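Local coordinates for sialidase domain-containing protein (Dyadobacter fermentans, PDB 5HX0) that is of unknown function but has a sialidase-like beta-propeller domain and may bind or cleave glycans, at residues R219-V224 and G274-F279. Sequence-based numbering, arbitrary orientation.
Sequences RILWVV and GDVVAF
Val223, whose side chain packs on Ala278, accepts a hydrogen bond at its backbone O from Asn208 ND2. The contact itself is entirely apolar and buried. It has two points of touch. At the first, Leu221 and Val276 reach toward each other tip to tip. Leu221 CD1 lies 4.0 Å from Val276 CG2. Leu221 CD1 is also 4.2 Å from Val276 CG1, so it meets both branches of the valine. With CG beside the backbone N (chi1 -52°) and CD1 extended beyond it (chi2 171°), Leu221 carries this methyl out to the valine. At the second point, Val223 CG2 meets Ala278 CB at 4.1 Å. That branch lies beside the backbone N, because CG1 takes the place anti to it (chi1 175°). The backbones run in the same direction, yet they are too far apart to pair as strands. The CA atoms of Leu221 and Val276 are 8.6 Å apart, and those of Val223 and Ala278 are 7.3 Å apart. Val268 of strand 262-270 also touches Leu221, Val223 and Val276, and Ala266 of the same strand touches Val223. Strands 220-229 and 276-283 are each the second strand of successive four-stranded antiparallel sheets. This is the face-to-face packing of neighbouring blades in a beta-propeller.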
loop_
_atom_site.group_PDB
_atom_site.type_symbol
_atom_site.label_atom_id
_atom_site.label_comp_id
_atom_site.label_asym_id
_atom_site.label_seq_id
_atom_site.Cartn_x
_atom_site.Cartn_y
_atom_site.Cartn_z
ATOM N N ARG A 219 -24.010 -5.238 -21.312
ATOM C CA ARG A 219 -23.528 -6.332 -20.485
ATOM C C ARG A 219 -21.997 -6.408 -20.567
ATOM O O ARG A 219 -21.407 -6.113 -21.606
ATOM C CB ARG A 219 -24.209 -7.606 -20.968
ATOM C CG ARG A 219 -23.485 -8.884 -20.856
ATOM C CD ARG A 219 -24.425 -9.997 -21.370
ATOM N NE ARG A 219 -25.636 -10.143 -20.554
ATOM C CZ ARG A 219 -26.417 -11.223 -20.554
ATOM N NH1 ARG A 219 -26.119 -12.261 -21.325
ATOM N NH2 ARG A 219 -27.491 -11.269 -19.777
ATOM N N ILE A 220 -21.343 -6.758 -19.455
ATOM C CA ILE A 220 -19.877 -6.847 -19.421
ATOM C C ILE A 220 -19.466 -8.310 -19.468
ATOM O O ILE A 220 -19.909 -9.112 -18.636
ATOM C CB ILE A 220 -19.283 -6.180 -18.172
ATOM C CG1 ILE A 220 -19.800 -4.750 -18.028
ATOM C CG2 ILE A 220 -17.731 -6.182 -18.284
ATOM C CD1 ILE A 220 -19.304 -4.099 -16.788
ATOM N N LEU A 221 -18.583 -8.636 -20.405
ATOM C CA LEU A 221 -18.047 -9.975 -20.608
ATOM C C LEU A 221 -16.675 -10.070 -19.959
ATOM O O LEU A 221 -15.860 -9.161 -20.094
ATOM C CB LEU A 221 -17.913 -10.265 -22.105
ATOM C CG LEU A 221 -19.176 -10.003 -22.906
ATOM C CD1 LEU A 221 -18.882 -10.109 -24.389
ATOM C CD2 LEU A 221 -20.227 -11.009 -22.489
ATOM N N TRP A 222 -16.408 -11.183 -19.283
ATOM C CA TRP A 222 -15.124 -11.370 -18.609
ATOM C C TRP A 222 -14.781 -12.848 -18.671
ATOM O O TRP A 222 -15.514 -13.672 -18.111
ATOM C CB TRP A 222 -15.198 -10.903 -17.153
ATOM C CG TRP A 222 -13.879 -10.855 -16.441
ATOM C CD1 TRP A 222 -12.629 -10.878 -16.996
ATOM C CD2 TRP A 222 -13.693 -10.787 -15.020
ATOM N NE1 TRP A 222 -11.668 -10.821 -16.004
ATOM C CE2 TRP A 222 -12.300 -10.759 -14.783
ATOM C CE3 TRP A 222 -14.576 -10.734 -13.927
ATOM C CZ2 TRP A 222 -11.765 -10.681 -13.500
ATOM C CZ3 TRP A 222 -14.050 -10.659 -12.657
ATOM C CH2 TRP A 222 -12.655 -10.636 -12.446
ATOM N N VAL A 223 -13.692 -13.201 -19.346
ATOM C CA VAL A 223 -13.253 -14.597 -19.371
ATOM C C VAL A 223 -12.208 -14.801 -18.278
ATOM O O VAL A 223 -11.115 -14.219 -18.330
ATOM C CB VAL A 223 -12.715 -14.996 -20.747
ATOM C CG1 VAL A 223 -12.146 -16.432 -20.708
ATOM C CG2 VAL A 223 -13.830 -14.879 -21.790
ATOM N N VAL A 224 -12.540 -15.642 -17.300
ATOM C CA VAL A 224 -11.710 -15.843 -16.114
ATOM C C VAL A 224 -11.049 -17.213 -16.181
ATOM O O VAL A 224 -11.423 -18.086 -16.966
ATOM C CB VAL A 224 -12.502 -15.705 -14.796
ATOM C CG1 VAL A 224 -13.066 -14.288 -14.627
ATOM C CG2 VAL A 224 -13.612 -16.774 -14.720
ATOM N N GLY A 274 -21.857 -9.617 -33.346
ATOM C CA GLY A 274 -22.294 -10.117 -32.058
ATOM C C GLY A 274 -21.679 -11.426 -31.618
ATOM O O GLY A 274 -22.122 -11.991 -30.605
ATOM N N ASP A 275 -20.694 -11.942 -32.352
ATOM C CA ASP A 275 -19.925 -13.076 -31.865
ATOM C C ASP A 275 -19.101 -12.643 -30.658
ATOM O O ASP A 275 -18.618 -11.506 -30.592
ATOM C CB ASP A 275 -18.989 -13.610 -32.954
ATOM C CG ASP A 275 -19.715 -14.421 -34.010
ATOM O OD1 ASP A 275 -20.970 -14.492 -33.966
ATOM O OD2 ASP A 275 -19.017 -14.982 -34.884
ATOM N N VAL A 276 -18.959 -13.551 -29.700
ATOM C CA VAL A 276 -18.068 -13.384 -28.554
ATOM C C VAL A 276 -16.824 -14.228 -28.815
ATOM O O VAL A 276 -16.919 -15.451 -28.987
ATOM C CB VAL A 276 -18.752 -13.820 -27.248
ATOM C CG1 VAL A 276 -17.770 -13.741 -26.077
ATOM C CG2 VAL A 276 -20.021 -12.987 -26.989
ATOM N N VAL A 277 -15.659 -13.590 -28.827
ATOM C CA VAL A 277 -14.393 -14.250 -29.123
ATOM C C VAL A 277 -13.456 -14.092 -27.932
ATOM O O VAL A 277 -13.356 -13.003 -27.358
ATOM C CB VAL A 277 -13.766 -13.649 -30.403
ATOM C CG1 VAL A 277 -12.352 -14.068 -30.533
ATOM C CG2 VAL A 277 -14.576 -14.097 -31.633
ATOM N N ALA A 278 -12.774 -15.176 -27.559
ATOM C CA ALA A 278 -11.771 -15.145 -26.494
ATOM C C ALA A 278 -10.410 -15.554 -27.045
ATOM O O ALA A 278 -10.296 -16.583 -27.716
ATOM C CB ALA A 278 -12.169 -16.070 -25.333
ATOM N N PHE A 279 -9.376 -14.762 -26.738
ATOM C CA PHE A 279 -8.012 -15.009 -27.199
ATOM C C PHE A 279 -7.181 -15.512 -26.020
ATOM O O PHE A 279 -7.015 -14.791 -25.028
ATOM C CB PHE A 279 -7.390 -13.741 -27.792
ATOM C CG PHE A 279 -8.172 -13.145 -28.941
ATOM C CD1 PHE A 279 -8.083 -13.699 -30.228
ATOM C CD2 PHE A 279 -8.980 -12.033 -28.745
ATOM C CE1 PHE A 279 -8.785 -13.147 -31.309
ATOM C CE2 PHE A 279 -9.704 -11.475 -29.825
ATOM C CZ PHE A 279 -9.596 -12.037 -31.108
#